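NalD (Pseudomonas aeruginosa PAO1, PDB 5DAJ) represses expression of the MexAB-OprM multidrug efflux pump as its secondary, TetR-family repressor, probably by binding DNA, and responds to novobiocin, whose binding induces expression of the pump. Local coordinates at residues L139-F144 with T158-S163; R164-L169 with P196-L201. All coordinates share one frame; numbering follows the deposited sequence.

Contact 1: L139-F144 with T158-S163; sequences LCEQLF and TPRIAS
F144, E141 and P159 carry most of the interface where helix 123-145 passes the first turn of helix 159-179, the two segment axes running at 131° to each other. The F144 ring turns one face to A162, whose CB sits 3.9 Å from the ring centroid and 15° off its normal, a CH-pi contact. With CG anti to its own carbonyl carbon (chi1 -72°), F144 lays its ring alongside the second helix, while its CB packs against P159 CB at 3.8 Å. Proline suits the first turn of a helix, where its lack of an N-H costs no bond; its ring lies against the backbone of the facing helix, CB coming 3.4 Å from E141 O. The aliphatic part of E141 runs extended past the P159 carbonyl, so that the carboxylate ends beside R160, OE2 3.8 Å from R160 CB. Their charged ends part company: E141 OE1 makes a salt bridge to R164, and R160 NH2 one to D189 of the second subunit. Small S163 permits close approach, its CB 3.6 Å from C140 CB. C140 and F144 also touch L88 of helix 84-101, while P159 also touches R150 of helix 147-150, within the C-terminal region of this TetR-family repressor.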
# COMPACT_ATOMS: atom_id res chain seq x y z
N LEU A 139 -15.78 5.00 -11.03
CA LEU A 139 -15.59 5.52 -12.40
C LEU A 139 -15.07 4.46 -13.35
O LEU A 139 -15.62 4.28 -14.44
CB LEU A 139 -14.63 6.72 -12.40
CG LEU A 139 -15.20 8.12 -12.66
CD1 LEU A 139 -16.41 8.44 -11.79
CD2 LEU A 139 -14.12 9.16 -12.45
N CYS A 140 -14.02 3.75 -12.94
CA CYS A 140 -13.48 2.64 -13.74
C CYS A 140 -14.50 1.54 -13.97
O CYS A 140 -14.68 1.07 -15.09
CB CYS A 140 -12.25 2.04 -13.07
SG CYS A 140 -10.84 3.15 -13.13
N GLU A 141 -15.20 1.17 -12.90
CA GLU A 141 -16.27 0.18 -12.96
C GLU A 141 -17.28 0.56 -14.05
O GLU A 141 -17.58 -0.23 -14.94
CB GLU A 141 -16.97 0.06 -11.61
CG GLU A 141 -17.80 -1.21 -11.43
CD GLU A 141 -18.23 -1.46 -9.99
OE1 GLU A 141 -17.63 -0.86 -9.06
OE2 GLU A 141 -19.16 -2.26 -9.78
N GLN A 142 -17.75 1.80 -13.98
CA GLN A 142 -18.68 2.35 -14.97
C GLN A 142 -18.11 2.32 -16.39
O GLN A 142 -18.82 1.97 -17.33
CB GLN A 142 -19.07 3.78 -14.59
CG GLN A 142 -20.12 4.43 -15.50
CD GLN A 142 -20.11 5.95 -15.46
OE1 GLN A 142 -20.30 6.60 -16.50
NE2 GLN A 142 -19.89 6.54 -14.29
N LEU A 143 -16.85 2.69 -16.52
CA LEU A 143 -16.14 2.64 -17.81
C LEU A 143 -16.11 1.22 -18.39
O LEU A 143 -16.51 1.01 -19.53
CB LEU A 143 -14.72 3.20 -17.68
CG LEU A 143 -13.73 2.97 -18.83
CD1 LEU A 143 -14.31 3.37 -20.17
CD2 LEU A 143 -12.46 3.76 -18.58
N PHE A 144 -15.65 0.27 -17.60
CA PHE A 144 -15.63 -1.15 -18.01
C PHE A 144 -17.04 -1.71 -18.26
O PHE A 144 -17.20 -2.63 -19.05
CB PHE A 144 -14.95 -2.03 -16.96
CG PHE A 144 -13.46 -1.85 -16.89
CD1 PHE A 144 -12.65 -2.16 -17.98
CD2 PHE A 144 -12.86 -1.41 -15.72
CE1 PHE A 144 -11.28 -2.00 -17.90
CE2 PHE A 144 -11.49 -1.25 -15.64
CZ PHE A 144 -10.70 -1.54 -16.74
N THR A 158 -15.50 -9.29 -14.87
CA THR A 158 -16.57 -8.32 -14.67
C THR A 158 -15.98 -6.93 -14.44
O THR A 158 -14.83 -6.80 -14.02
CB THR A 158 -17.45 -8.68 -13.46
OG1 THR A 158 -16.67 -8.66 -12.26
CG2 THR A 158 -18.07 -10.06 -13.64
N PRO A 159 -16.77 -5.87 -14.72
CA PRO A 159 -16.31 -4.51 -14.40
C PRO A 159 -15.92 -4.30 -12.94
O PRO A 159 -14.98 -3.55 -12.65
CB PRO A 159 -17.52 -3.64 -14.75
CG PRO A 159 -18.24 -4.41 -15.80
CD PRO A 159 -18.05 -5.86 -15.45
N ARG A 160 -16.65 -4.93 -12.03
CA ARG A 160 -16.38 -4.81 -10.59
C ARG A 160 -14.95 -5.24 -10.29
O ARG A 160 -14.18 -4.50 -9.66
CB ARG A 160 -17.37 -5.65 -9.78
CG ARG A 160 -17.21 -5.56 -8.27
CD ARG A 160 -18.26 -6.39 -7.56
NE ARG A 160 -18.09 -7.82 -7.81
CZ ARG A 160 -17.38 -8.66 -7.07
NH1 ARG A 160 -16.73 -8.27 -5.99
NH2 ARG A 160 -17.30 -9.94 -7.43
N ILE A 161 -14.60 -6.45 -10.74
CA ILE A 161 -13.28 -7.05 -10.51
C ILE A 161 -12.18 -6.32 -11.25
O ILE A 161 -11.09 -6.10 -10.70
CB ILE A 161 -13.26 -8.55 -10.93
CG1 ILE A 161 -14.19 -9.38 -10.04
CG2 ILE A 161 -11.85 -9.13 -10.89
CD1 ILE A 161 -13.84 -9.41 -8.56
N ALA A 162 -12.46 -5.94 -12.49
CA ALA A 162 -11.49 -5.24 -13.33
C ALA A 162 -11.03 -3.93 -12.69
O ALA A 162 -9.83 -3.67 -12.59
CB ALA A 162 -12.09 -4.96 -14.70
N SER A 163 -11.97 -3.11 -12.24
CA SER A 163 -11.64 -1.82 -11.62
C SER A 163 -10.82 -2.00 -10.35
O SER A 163 -9.93 -1.18 -10.06
CB SER A 163 -12.89 -1.00 -11.31
OG SER A 163 -13.79 -1.75 -10.52

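Contact 2: R164-L169 with P196-L201; sequences RALHAL and PMFRGL
M197, a selenomethionine in this crystal, reaches from helix 186-201 to A165, L166 and L169 on helix 159-179, joining two nearly antiparallel helices (175° between the segments) of the all-helical C-terminal region of a TetR-family protein. The segment axes stand 10.7 Å apart, a gap spanned by long, apolar side chains. M197 leaves its helix with CG anti to the backbone N, then bends at chi2 (58°) and chi3 (77°), bringing CE over the opposite backbone, 3.5 Å from A165 O. The small side chain of A165 leaves room for this flexible end, its CB 4.0 Å from CE. L169 and M197 lie alongside each other, pointing opposite ways, with the leucine branch CD2 3.5 Å from M197 CB. L166 instead slants across F198, both of its methyls near the ring's outer end. That ring also meets Y89 edge-to-face and W205, so an aromatic group here links the helix pair to other parts of the chain. L169 also packs on A165 of the second subunit, and M197 on L169 of the second subunit. Between L166 and F198 the nearest approach is the methyl CD1 of the leucine to CE1 of the phenylalanine, 3.8 Å.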
# COMPACT_ATOMS: atom_id res chain seq x y z
N ARG A 164 -11.12 -3.05 -9.60
CA ARG A 164 -10.44 -3.32 -8.33
C ARG A 164 -9.06 -3.91 -8.53
O ARG A 164 -8.13 -3.54 -7.83
CB ARG A 164 -11.28 -4.22 -7.44
CG ARG A 164 -12.44 -3.46 -6.82
CD ARG A 164 -13.61 -4.34 -6.47
NE ARG A 164 -14.68 -3.53 -5.88
CZ ARG A 164 -15.51 -2.73 -6.55
NH1 ARG A 164 -15.41 -2.56 -7.86
NH2 ARG A 164 -16.45 -2.08 -5.89
N ALA A 165 -8.93 -4.82 -9.50
CA ALA A 165 -7.63 -5.37 -9.88
C ALA A 165 -6.71 -4.25 -10.34
O ALA A 165 -5.57 -4.15 -9.88
CB ALA A 165 -7.78 -6.41 -10.98
N LEU A 166 -7.23 -3.39 -11.21
CA LEU A 166 -6.45 -2.27 -11.75
C LEU A 166 -6.00 -1.32 -10.66
O LEU A 166 -4.82 -0.99 -10.57
CB LEU A 166 -7.23 -1.48 -12.80
CG LEU A 166 -6.50 -0.25 -13.39
CD1 LEU A 166 -5.14 -0.60 -13.97
CD2 LEU A 166 -7.35 0.41 -14.45
N HIS A 167 -6.93 -0.88 -9.83
CA HIS A 167 -6.62 0.07 -8.77
C HIS A 167 -5.58 -0.49 -7.80
O HIS A 167 -4.67 0.24 -7.37
CB HIS A 167 -7.84 0.50 -7.97
CG HIS A 167 -7.52 1.46 -6.87
ND1 HIS A 167 -7.33 1.06 -5.57
CD2 HIS A 167 -7.25 2.78 -6.90
CE1 HIS A 167 -7.00 2.10 -4.83
NE2 HIS A 167 -6.94 3.16 -5.62
N ALA A 168 -5.74 -1.75 -7.43
CA ALA A 168 -4.80 -2.42 -6.54
C ALA A 168 -3.39 -2.39 -7.13
O ALA A 168 -2.43 -2.09 -6.42
CB ALA A 168 -5.23 -3.86 -6.29
N LEU A 169 -3.27 -2.66 -8.43
CA LEU A 169 -1.96 -2.59 -9.11
C LEU A 169 -1.34 -1.20 -9.02
O LEU A 169 -0.18 -1.07 -8.64
CB LEU A 169 -2.05 -3.00 -10.57
CG LEU A 169 -0.75 -2.86 -11.36
CD1 LEU A 169 0.35 -3.73 -10.78
CD2 LEU A 169 -0.98 -3.21 -12.82
N PRO A 196 0.88 -5.94 -18.61
CA PRO A 196 0.22 -7.23 -18.41
C PRO A 196 -1.20 -7.12 -17.85
O PRO A 196 -2.07 -7.87 -18.25
CB PRO A 196 1.13 -7.95 -17.42
CG PRO A 196 1.89 -6.87 -16.73
CD PRO A 196 2.08 -5.81 -17.77
N MSE A 197 -1.42 -6.18 -16.94
CA MSE A 197 -2.75 -5.98 -16.36
C MSE A 197 -3.74 -5.68 -17.46
O MSE A 197 -4.79 -6.32 -17.55
CB MSE A 197 -2.77 -4.87 -15.32
CG MSE A 197 -4.16 -4.54 -14.76
SE MSE A 197 -5.02 -6.14 -13.95
CE MSE A 197 -4.02 -6.15 -12.25
N PHE A 198 -3.41 -4.72 -18.32
CA PHE A 198 -4.30 -4.35 -19.42
C PHE A 198 -4.44 -5.43 -20.49
O PHE A 198 -5.54 -5.64 -21.02
CB PHE A 198 -3.87 -3.04 -20.06
CG PHE A 198 -4.28 -1.84 -19.27
CD1 PHE A 198 -3.49 -1.38 -18.23
CD2 PHE A 198 -5.49 -1.20 -19.53
CE1 PHE A 198 -3.87 -0.28 -17.49
CE2 PHE A 198 -5.87 -0.10 -18.79
CZ PHE A 198 -5.06 0.36 -17.77
N ARG A 199 -3.36 -6.17 -20.74
CA ARG A 199 -3.41 -7.27 -21.69
C ARG A 199 -4.29 -8.38 -21.12
O ARG A 199 -5.02 -9.05 -21.85
CB ARG A 199 -2.00 -7.80 -21.97
CG ARG A 199 -1.91 -8.72 -23.17
CD ARG A 199 -0.59 -9.46 -23.20
NE ARG A 199 0.53 -8.57 -23.49
CZ ARG A 199 1.21 -8.56 -24.63
NH1 ARG A 199 0.88 -9.40 -25.60
NH2 ARG A 199 2.21 -7.72 -24.80
N GLY A 200 -4.22 -8.58 -19.80
CA GLY A 200 -5.01 -9.60 -19.11
C GLY A 200 -6.49 -9.30 -18.98
O GLY A 200 -7.32 -10.21 -18.88
N LEU A 201 -6.84 -8.01 -18.95
CA LEU A 201 -8.24 -7.58 -18.86
C LEU A 201 -8.93 -7.53 -20.22
O LEU A 201 -10.09 -7.92 -20.33
CB LEU A 201 -8.34 -6.20 -18.21
CG LEU A 201 -7.98 -6.09 -16.72
CD1 LEU A 201 -7.88 -4.63 -16.31
CD2 LEU A 201 -8.98 -6.82 -15.85

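How the contacts relate
Contacts 1 and 2 follow one another along helix 159-179: its first turn packs on helix 123-145, and the next turns on helix 186-201. Their centres lie about 11 Å apart, and they touch directly. A salt bridge, E141 OE1 to R164 NH1 at 3.0 Å, joins the two contacts, and the same NH1 also bonds R160 O. L201 adds an apolar link, its CD2 3.8 Å from A162 CB and its CD1 4.2 Å from F144 CZ. Both contacts reach the second subunit, so helix 159-179 packs on its own chain and on the second subunit, well apart in sequence from the predicted helix-turn-helix.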